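Local atomic coordinates of probable 3-hydroxybutyryl-CoA dehydrogenase (Escherichia coli, PDB entry 3MOG), a protein that catalyses the NAD-dependent oxidation of 3-hydroxyadipyl-CoA to 3-oxoadipyl-CoA in the degradation of phenylacetate. Residues C[88-93]-C[100-105]; C[113-118]-C[163-168]; C[239-244]-C[275-280]; C[400-405]-C[464-469]. One frame throughout, in Å; residues are numbered along the deposited sequence. Where two conformers were deposited one is given.

Contact 1 of 4, residues C[88-93]-C[100-105]; sequences VIEAAS and KALFAQ
E90, the last residue of strand 87-90, lies against L102 and F103 on the helix that follows it, and its aliphatic carbons make the contact. CG is anti to the backbone N (chi1 -178°), which carries the chain out from the strand toward the helix; a bend at chi2 (-79°) then turns the carboxylate aside. The methylene carbons are left to meet the hydrophobic partners. CG approaches CD2 of L102 to 3.6 Å, a single methyl of that leucine doing the touching. CB of E90 comes 3.8 Å from CE2 of F103 and 4.0 Å from its CZ, reaching one corner of the ring at a slant, and the two side chains run nearly at right angles. The carboxylate is steeply turned against the ring plane, at 72°. F103 leaves its helix at a tangent to the strand, yet the far end of its ring comes close to E90. OE1 of E90 is hydrogen-bonded to T118 OG1; the A92 amide N lies above the carboxylate plane at OE2, but 2.5 Å is implausibly short and that bond is doubtful in detail. Replacing E90 by an alanine is likely to leave T118 OG1 without this partner and to open a gap beside the L102 methyl. F103 also packs on L116 and T118 of strand 115-118, and L102 on I11 of strand 8-11, so the helix covers several neighbouring strands. Strand 87-90, helix 96-109 and strand 115-118 form a beta-alpha-beta unit, and this is its strand-to-helix packing in the Rossmann-type NAD-binding domain.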
# COMPACT_ATOMS: atom_id res chain seq x y z
N VAL C 88 33.68 -19.04 -8.22
CA VAL C 88 32.52 -19.88 -8.37
C VAL C 88 31.36 -18.99 -8.79
O VAL C 88 31.10 -17.95 -8.17
CB VAL C 88 32.16 -20.61 -7.07
CG1 VAL C 88 30.94 -21.48 -7.28
CG2 VAL C 88 33.32 -21.46 -6.59
N ILE C 89 30.67 -19.41 -9.86
CA ILE C 89 29.45 -18.74 -10.30
C ILE C 89 28.29 -19.72 -10.16
O ILE C 89 28.19 -20.69 -10.91
CB ILE C 89 29.56 -18.23 -11.74
CG1 ILE C 89 30.78 -17.32 -11.90
CG2 ILE C 89 28.29 -17.48 -12.16
CD1 ILE C 89 31.13 -17.03 -13.35
N GLU C 90 27.41 -19.45 -9.21
CA GLU C 90 26.27 -20.31 -8.90
C GLU C 90 25.06 -19.92 -9.75
O GLU C 90 24.67 -18.76 -9.78
CB GLU C 90 25.94 -20.18 -7.41
CG GLU C 90 24.80 -21.04 -6.91
CD GLU C 90 23.42 -20.48 -7.25
OE1 GLU C 90 23.19 -19.26 -7.07
OE2 GLU C 90 22.58 -21.27 -7.71
N ALA C 91 24.44 -20.89 -10.40
CA ALA C 91 23.25 -20.65 -11.19
C ALA C 91 22.30 -21.85 -11.13
O ALA C 91 21.86 -22.35 -12.16
CB ALA C 91 23.63 -20.33 -12.62
N ALA C 92 22.00 -22.34 -9.93
CA ALA C 92 21.10 -23.48 -9.77
C ALA C 92 19.74 -23.03 -9.22
O ALA C 92 19.10 -22.16 -9.82
CB ALA C 92 21.74 -24.57 -8.91
N SER C 93 19.30 -23.61 -8.10
CA SER C 93 17.97 -23.31 -7.54
C SER C 93 17.84 -21.86 -7.09
O SER C 93 18.76 -21.31 -6.50
CB SER C 93 17.64 -24.25 -6.37
OG SER C 93 16.41 -23.91 -5.74
N LYS C 100 21.61 -20.66 0.38
CA LYS C 100 22.28 -20.47 1.67
C LYS C 100 23.04 -21.73 2.07
O LYS C 100 24.19 -21.65 2.51
CB LYS C 100 21.27 -20.07 2.75
CG LYS C 100 20.90 -18.59 2.75
CD LYS C 100 19.73 -18.27 3.71
CE LYS C 100 20.11 -18.37 5.19
NZ LYS C 100 21.14 -17.39 5.61
N ALA C 101 22.39 -22.88 1.87
CA ALA C 101 23.02 -24.20 2.08
C ALA C 101 24.20 -24.46 1.14
O ALA C 101 25.24 -24.97 1.57
CB ALA C 101 21.97 -25.32 1.95
N LEU C 102 24.05 -24.10 -0.14
CA LEU C 102 25.12 -24.24 -1.12
C LEU C 102 26.33 -23.39 -0.77
O LEU C 102 27.46 -23.87 -0.81
CB LEU C 102 24.62 -23.91 -2.53
CG LEU C 102 25.48 -24.10 -3.78
CD1 LEU C 102 26.33 -25.38 -3.76
CD2 LEU C 102 24.58 -24.12 -5.00
N PHE C 103 26.10 -22.13 -0.40
CA PHE C 103 27.20 -21.20 -0.15
C PHE C 103 27.92 -21.49 1.16
O PHE C 103 29.13 -21.24 1.29
CB PHE C 103 26.73 -19.74 -0.21
CG PHE C 103 26.77 -19.15 -1.60
CD1 PHE C 103 27.76 -18.23 -1.94
CD2 PHE C 103 25.83 -19.51 -2.55
CE1 PHE C 103 27.80 -17.68 -3.21
CE2 PHE C 103 25.86 -18.97 -3.83
CZ PHE C 103 26.85 -18.06 -4.16
N ALA C 104 27.18 -22.04 2.12
CA ALA C 104 27.75 -22.56 3.36
C ALA C 104 28.73 -23.70 3.06
O ALA C 104 29.84 -23.74 3.60
CB ALA C 104 26.65 -23.02 4.30
N GLN C 105 28.32 -24.61 2.19
CA GLN C 105 29.18 -25.72 1.76
C GLN C 105 30.44 -25.25 1.01
O GLN C 105 31.51 -25.82 1.20
CB GLN C 105 28.37 -26.72 0.93
CG GLN C 105 28.93 -28.14 1.00
CD GLN C 105 28.03 -29.17 0.32
OE1 GLN C 105 28.30 -30.38 0.38
NE2 GLN C 105 26.96 -28.71 -0.33

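Contact 2 of 4, residues C[113-118]-C[163-168]; sequences QTLLTT and AEVVEQ
L115 opens strand 115-118 and lays its side chain against the first turns of helix 163-175, on V165 and Q168. From CB, which heads for the helix, the chain goes to CG, placed anti to the carbonyl carbon and beside the backbone N (chi1 -41°). At CG it forks, and the two methyls do the touching. CD1 stands 3.9 Å from NE2 of Q168. CD2 reaches CG2 of V165 at 4.2 Å, an apolar contact in which the leucine and valine run antiparallel alongside one another; the same methyl is also 4.2 Å from NE2 of Q168. The glutamine arrives extended beyond CG, crossing the leucine at a slant, so its amide nitrogen comes up to both methyls. That meeting is van der Waals only, with no hydrogen bond across the pair. One turn apart on the helix, V165 and Q168 present the same side to the strand. L169, the next residue, touches both L115 and T117, while Q168 packs on L3 near the chain's start. Strand 115-118 sits between strands 87-90 and 138-143 in the sheet; helix 163-175 covers the face bearing L115 and T117, and L116 and T118 touch helix 96-109 on the opposite face.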
# COMPACT_ATOMS: atom_id res chain seq x y z
N GLN C 113 39.83 -16.79 -0.07
CA GLN C 113 40.06 -15.75 -1.08
C GLN C 113 39.37 -16.05 -2.42
O GLN C 113 39.48 -15.28 -3.38
CB GLN C 113 41.56 -15.47 -1.28
CG GLN C 113 42.35 -16.54 -2.05
CD GLN C 113 42.95 -17.61 -1.16
OE1 GLN C 113 42.74 -17.64 0.06
NE2 GLN C 113 43.73 -18.51 -1.77
N THR C 114 38.65 -17.16 -2.47
CA THR C 114 37.89 -17.55 -3.66
C THR C 114 36.60 -16.73 -3.72
O THR C 114 35.85 -16.67 -2.74
CB THR C 114 37.63 -19.08 -3.68
OG1 THR C 114 38.77 -19.73 -4.25
CG2 THR C 114 36.38 -19.45 -4.51
N LEU C 115 36.37 -16.10 -4.87
CA LEU C 115 35.16 -15.30 -5.09
C LEU C 115 33.96 -16.23 -5.27
O LEU C 115 34.02 -17.20 -6.01
CB LEU C 115 35.35 -14.40 -6.31
CG LEU C 115 36.72 -13.71 -6.48
CD1 LEU C 115 36.79 -12.96 -7.80
CD2 LEU C 115 37.07 -12.78 -5.32
N LEU C 116 32.90 -15.94 -4.53
CA LEU C 116 31.71 -16.78 -4.53
C LEU C 116 30.54 -15.98 -5.05
O LEU C 116 30.02 -15.11 -4.38
CB LEU C 116 31.41 -17.32 -3.13
CG LEU C 116 32.40 -18.25 -2.43
CD1 LEU C 116 31.84 -18.70 -1.07
CD2 LEU C 116 32.72 -19.44 -3.31
N THR C 117 30.13 -16.26 -6.28
CA THR C 117 29.12 -15.41 -6.86
C THR C 117 27.89 -16.18 -7.25
O THR C 117 27.91 -17.41 -7.39
CB THR C 117 29.66 -14.64 -8.07
OG1 THR C 117 29.97 -15.55 -9.13
CG2 THR C 117 30.91 -13.87 -7.71
N THR C 118 26.79 -15.45 -7.41
CA THR C 118 25.55 -16.04 -7.88
C THR C 118 24.98 -15.25 -9.05
O THR C 118 25.14 -14.02 -9.13
CB THR C 118 24.51 -16.16 -6.73
OG1 THR C 118 23.26 -16.61 -7.27
CG2 THR C 118 24.32 -14.86 -6.04
N ALA C 163 35.14 -3.90 -2.06
CA ALA C 163 35.33 -3.14 -3.29
C ALA C 163 36.37 -3.73 -4.24
O ALA C 163 36.24 -3.57 -5.46
CB ALA C 163 35.66 -1.67 -2.97
N GLU C 164 37.41 -4.38 -3.69
CA GLU C 164 38.41 -5.05 -4.53
C GLU C 164 37.78 -6.21 -5.31
O GLU C 164 38.10 -6.43 -6.48
CB GLU C 164 39.61 -5.52 -3.70
CG GLU C 164 40.58 -4.41 -3.33
CD GLU C 164 42.01 -4.91 -3.12
OE1 GLU C 164 42.41 -5.87 -3.81
OE2 GLU C 164 42.73 -4.33 -2.28
N VAL C 165 36.85 -6.91 -4.65
CA VAL C 165 36.07 -7.99 -5.25
C VAL C 165 35.26 -7.49 -6.46
O VAL C 165 35.29 -8.12 -7.51
CB VAL C 165 35.18 -8.66 -4.18
CG1 VAL C 165 34.18 -9.61 -4.81
CG2 VAL C 165 36.05 -9.39 -3.14
N VAL C 166 34.60 -6.34 -6.31
CA VAL C 166 33.87 -5.68 -7.40
C VAL C 166 34.80 -5.37 -8.59
O VAL C 166 34.48 -5.68 -9.75
CB VAL C 166 33.14 -4.39 -6.91
CG1 VAL C 166 32.63 -3.55 -8.07
CG2 VAL C 166 31.99 -4.74 -5.98
N GLU C 167 35.96 -4.79 -8.28
CA GLU C 167 36.94 -4.41 -9.30
C GLU C 167 37.47 -5.63 -10.05
O GLU C 167 37.61 -5.59 -11.27
CB GLU C 167 38.14 -3.68 -8.67
CG GLU C 167 37.85 -2.31 -8.10
CD GLU C 167 37.35 -1.31 -9.13
OE1 GLU C 167 37.87 -1.30 -10.28
OE2 GLU C 167 36.44 -0.54 -8.78
N GLN C 168 37.76 -6.69 -9.29
CA GLN C 168 38.19 -7.97 -9.85
C GLN C 168 37.12 -8.52 -10.80
O GLN C 168 37.43 -8.86 -11.95
CB GLN C 168 38.48 -8.98 -8.73
CG GLN C 168 39.85 -8.82 -8.05
CD GLN C 168 40.10 -9.89 -6.99
OE1 GLN C 168 40.14 -9.60 -5.79
NE2 GLN C 168 40.26 -11.13 -7.43

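Contact 3 of 4, residues C[239-244]-C[275-280]; sequences QDVNFA and GKKSGL
Within the first of the two 3-hydroxyacyl-CoA dehydrogenase C-terminal domains, the first turn of helix 239-252 is met by the irregular segment that follows helix 263-270, with D240 paired to K277 and Q239 beside G275. NZ of K277 lies 3.3 Å from OD1 and 3.4 Å from OD2 of D240, a salt bridge whose two hydrogen bonds are both weak. The two side chains reach out to each other from facing segments. K277 holds CG between its backbone N and carbonyl carbon (chi1 71°) and bends at chi3 to deliver the ammonium group, with CG2 of V241 at the fringe, 4.4 Å from NZ. OD1 of D240 also takes a weak bond from the V241 amide, and its place in the first turn puts a negative charge where the helix dipole would probably favour it. With D240 replaced by an alanine, the K277 ammonium would probably lose its mate on this helix. Deeper in, where the loop leaving helix 263-270 passes the start of helix 239-252, CG of Q239 packs 4.3 Å from N of G275. The amide of Q239 is fixed by D235, T234 and Q265. G275 has phi 115° and psi -141°, where a CB would jam against the preceding carbonyl oxygen; its own N bonds to O of L280.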
# COMPACT_ATOMS: atom_id res chain seq x y z
N GLN C 239 4.31 -14.93 -19.99
CA GLN C 239 3.50 -14.18 -19.03
C GLN C 239 3.78 -14.57 -17.59
O GLN C 239 3.85 -13.70 -16.74
CB GLN C 239 2.00 -14.31 -19.33
CG GLN C 239 1.59 -13.79 -20.70
CD GLN C 239 1.76 -12.30 -20.83
OE1 GLN C 239 1.79 -11.58 -19.83
NE2 GLN C 239 1.87 -11.82 -22.06
N ASP C 240 3.97 -15.86 -17.35
CA ASP C 240 4.33 -16.36 -16.02
C ASP C 240 5.63 -15.77 -15.49
O ASP C 240 5.70 -15.40 -14.32
CB ASP C 240 4.36 -17.90 -15.99
CG ASP C 240 5.35 -18.51 -17.00
OD1 ASP C 240 5.70 -17.87 -18.02
OD2 ASP C 240 5.77 -19.66 -16.78
N VAL C 241 6.65 -15.66 -16.35
CA VAL C 241 7.98 -15.19 -15.95
C VAL C 241 7.96 -13.68 -15.68
O VAL C 241 8.44 -13.23 -14.63
CB VAL C 241 9.06 -15.56 -17.01
CG1 VAL C 241 10.46 -15.08 -16.58
CG2 VAL C 241 9.08 -17.08 -17.28
N ASN C 242 7.37 -12.92 -16.60
CA ASN C 242 7.36 -11.46 -16.52
C ASN C 242 6.51 -10.97 -15.35
O ASN C 242 6.90 -10.03 -14.66
CB ASN C 242 6.97 -10.86 -17.88
CG ASN C 242 6.77 -9.34 -17.85
OD1 ASN C 242 5.67 -8.86 -17.57
ND2 ASN C 242 7.82 -8.59 -18.23
N PHE C 243 5.40 -11.66 -15.10
CA PHE C 243 4.49 -11.36 -13.99
C PHE C 243 5.13 -11.69 -12.66
O PHE C 243 4.89 -10.99 -11.66
CB PHE C 243 3.18 -12.15 -14.15
CG PHE C 243 2.13 -11.86 -13.08
CD1 PHE C 243 1.40 -10.68 -13.10
CD2 PHE C 243 1.83 -12.81 -12.11
CE1 PHE C 243 0.41 -10.41 -12.15
CE2 PHE C 243 0.83 -12.57 -11.14
CZ PHE C 243 0.12 -11.37 -11.16
N ALA C 244 5.95 -12.74 -12.63
CA ALA C 244 6.65 -13.16 -11.41
C ALA C 244 7.70 -12.13 -11.01
O ALA C 244 7.89 -11.87 -9.83
CB ALA C 244 7.29 -14.55 -11.56
N GLY C 275 1.67 -17.11 -23.46
CA GLY C 275 2.30 -16.44 -24.59
C GLY C 275 2.66 -17.40 -25.71
O GLY C 275 1.90 -18.33 -26.01
N LYS C 276 3.82 -17.15 -26.31
CA LYS C 276 4.30 -17.93 -27.45
C LYS C 276 4.40 -19.41 -27.10
O LYS C 276 3.87 -20.25 -27.82
CB LYS C 276 5.66 -17.40 -27.92
CG LYS C 276 6.19 -18.03 -29.21
CD LYS C 276 7.58 -17.50 -29.56
CE LYS C 276 7.98 -17.86 -30.99
NZ LYS C 276 9.23 -17.14 -31.42
N LYS C 277 5.05 -19.69 -25.97
CA LYS C 277 5.38 -21.05 -25.52
C LYS C 277 4.16 -21.97 -25.39
O LYS C 277 4.29 -23.19 -25.49
CB LYS C 277 6.15 -21.00 -24.19
CG LYS C 277 5.28 -20.58 -22.98
CD LYS C 277 5.88 -21.00 -21.65
CE LYS C 277 6.27 -19.80 -20.82
NZ LYS C 277 7.25 -20.15 -19.77
N SER C 278 2.99 -21.38 -25.16
CA SER C 278 1.75 -22.15 -25.04
C SER C 278 0.75 -21.81 -26.15
O SER C 278 -0.42 -22.20 -26.08
CB SER C 278 1.14 -21.98 -23.63
OG SER C 278 0.90 -20.62 -23.30
N GLY C 279 1.22 -21.10 -27.18
CA GLY C 279 0.40 -20.76 -28.36
C GLY C 279 -0.55 -19.58 -28.25
O GLY C 279 -1.00 -19.04 -29.27
N LEU C 280 -0.89 -19.18 -27.02
CA LEU C 280 -1.83 -18.08 -26.79
C LEU C 280 -1.44 -17.26 -25.55
O LEU C 280 -1.13 -17.81 -24.49
CB LEU C 280 -3.26 -18.61 -26.66
CG LEU C 280 -4.42 -17.60 -26.55
CD1 LEU C 280 -4.54 -16.74 -27.80
CD2 LEU C 280 -5.75 -18.30 -26.24

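Contact 4 of 4, residues C[400-405]-C[464-469]; sequences EALDAL and RQRALL
R466 reaches from helix 461-473 to L402 and L405 on helix 390-406, and the residues around it face other ways. R464, first in the segment, turns its guanidinium to E446 through NH1 and to the backbone O of H451 of the second subunit through NE. R466 carries the whole contact. Its CG is anti to the carbonyl carbon (chi1 -75°), and from there the chain runs extended to NE, long enough to reach the neighbouring helix. CD2 of L402 sits over one face of the guanidinium, 4.1 Å from NH1, and is equally close to CD of the same arginine. Farther out, NH2 lies 3.5 Å from CD2 of L405, which meets the flat group obliquely; the leucine side chain crosses the arginine at about a right angle. The charge is answered by E412, whose OE1 forms a salt bridge with NH1, so the leucines pack against a group already paired. Next, A467 rests on L442 of helix 438-452, a helix whose W438 also touches both L402 and R466. L468 and L469 then lean on I335 and Q331 of the second subunit. This is helix-to-helix packing within the all-helical 3-hydroxyacyl-CoA dehydrogenase C-terminal domain, its last helix lying at a subunit interface.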
# COMPACT_ATOMS: atom_id res chain seq x y z
N GLU C 400 11.69 6.37 -12.94
CA GLU C 400 12.25 5.20 -12.26
C GLU C 400 13.79 5.12 -12.29
O GLU C 400 14.42 4.78 -11.29
CB GLU C 400 11.62 3.92 -12.83
CG GLU C 400 11.72 2.73 -11.89
CD GLU C 400 11.15 3.04 -10.52
OE1 GLU C 400 11.93 3.07 -9.54
OE2 GLU C 400 9.93 3.28 -10.44
N ALA C 401 14.40 5.45 -13.43
CA ALA C 401 15.87 5.54 -13.52
C ALA C 401 16.45 6.62 -12.60
O ALA C 401 17.48 6.42 -11.95
CB ALA C 401 16.29 5.81 -14.95
N LEU C 402 15.77 7.76 -12.55
CA LEU C 402 16.15 8.85 -11.70
C LEU C 402 16.02 8.49 -10.22
O LEU C 402 16.86 8.87 -9.41
CB LEU C 402 15.28 10.07 -12.00
CG LEU C 402 15.60 10.92 -13.23
CD1 LEU C 402 14.42 11.82 -13.47
CD2 LEU C 402 16.88 11.73 -13.08
N ASP C 403 14.97 7.75 -9.87
CA ASP C 403 14.80 7.33 -8.48
C ASP C 403 15.90 6.35 -8.06
O ASP C 403 16.41 6.42 -6.94
CB ASP C 403 13.43 6.71 -8.25
CG ASP C 403 13.24 6.24 -6.82
OD1 ASP C 403 13.08 7.10 -5.93
OD2 ASP C 403 13.28 5.01 -6.58
N ALA C 404 16.28 5.47 -8.98
CA ALA C 404 17.35 4.53 -8.70
C ALA C 404 18.67 5.27 -8.49
O ALA C 404 19.44 4.90 -7.60
CB ALA C 404 17.46 3.50 -9.84
N LEU C 405 18.91 6.31 -9.30
CA LEU C 405 20.15 7.12 -9.19
C LEU C 405 20.18 7.87 -7.88
O LEU C 405 21.19 7.89 -7.20
CB LEU C 405 20.28 8.09 -10.37
CG LEU C 405 21.44 9.10 -10.37
CD1 LEU C 405 22.80 8.39 -10.29
CD2 LEU C 405 21.36 9.98 -11.62
N ARG C 464 12.52 16.78 -10.13
CA ARG C 464 12.29 18.21 -9.80
C ARG C 464 13.61 18.97 -9.75
O ARG C 464 13.72 20.07 -10.28
CB ARG C 464 11.54 18.43 -8.47
CG ARG C 464 10.21 17.66 -8.35
CD ARG C 464 9.37 18.19 -7.18
NE ARG C 464 8.07 17.54 -7.14
CZ ARG C 464 6.99 17.92 -7.82
NH1 ARG C 464 7.03 19.00 -8.61
NH2 ARG C 464 5.86 17.24 -7.70
N GLN C 465 14.61 18.34 -9.12
CA GLN C 465 15.95 18.88 -8.99
C GLN C 465 16.58 19.14 -10.35
O GLN C 465 17.19 20.20 -10.56
CB GLN C 465 16.81 17.92 -8.16
CG GLN C 465 18.29 18.30 -7.96
CD GLN C 465 19.01 17.38 -6.95
OE1 GLN C 465 20.21 17.10 -7.08
NE2 GLN C 465 18.26 16.89 -5.95
N ARG C 466 16.42 18.21 -11.28
CA ARG C 466 16.99 18.39 -12.62
C ARG C 466 16.23 19.37 -13.51
O ARG C 466 16.83 20.02 -14.36
CB ARG C 466 17.22 17.05 -13.33
CG ARG C 466 18.42 16.32 -12.76
CD ARG C 466 18.93 15.28 -13.71
NE ARG C 466 20.12 14.64 -13.16
CZ ARG C 466 20.77 13.62 -13.70
NH1 ARG C 466 20.37 13.08 -14.85
NH2 ARG C 466 21.84 13.15 -13.09
N ALA C 467 14.91 19.47 -13.29
CA ALA C 467 14.09 20.45 -14.00
C ALA C 467 14.47 21.86 -13.59
O ALA C 467 14.60 22.74 -14.44
CB ALA C 467 12.62 20.21 -13.74
N LEU C 468 14.66 22.06 -12.29
CA LEU C 468 15.14 23.33 -11.74
C LEU C 468 16.50 23.76 -12.27
O LEU C 468 16.70 24.94 -12.53
CB LEU C 468 15.15 23.31 -10.21
CG LEU C 468 13.80 23.62 -9.57
CD1 LEU C 468 13.73 23.13 -8.13
CD2 LEU C 468 13.51 25.12 -9.64
N LEU C 469 17.43 22.81 -12.43
CA LEU C 469 18.76 23.12 -12.97
C LEU C 469 18.66 23.52 -14.44
O LEU C 469 19.30 24.48 -14.87
CB LEU C 469 19.75 21.96 -12.77
CG LEU C 469 20.23 21.68 -11.33
CD1 LEU C 469 20.67 20.22 -11.15
CD2 LEU C 469 21.35 22.64 -10.91

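Contacts 1 and 2 share one sheet and touch directly, their centres 15 Å apart: the neighbouring strands 87-90 and 115-118 are laced by a probable hydrogen bond between V88 O and T117 N at 2.7 Å, and F103 CZ packs 3.5 Å from T117 O. Helix 96-109 packs on one face at these strands and helix 163-175 on the other. The side chain of E90 comes close to, though not into contact with, the glycine-rich turn that probably binds NAD, so contact 1 is probably near the cofactor site. Contact 3 belongs to the first C-terminal domain, its centre 28 Å from that of contact 1. Contact 4, in the second such domain, is 34 Å from contact 3 between centres, on the opposite side of the chain's centre.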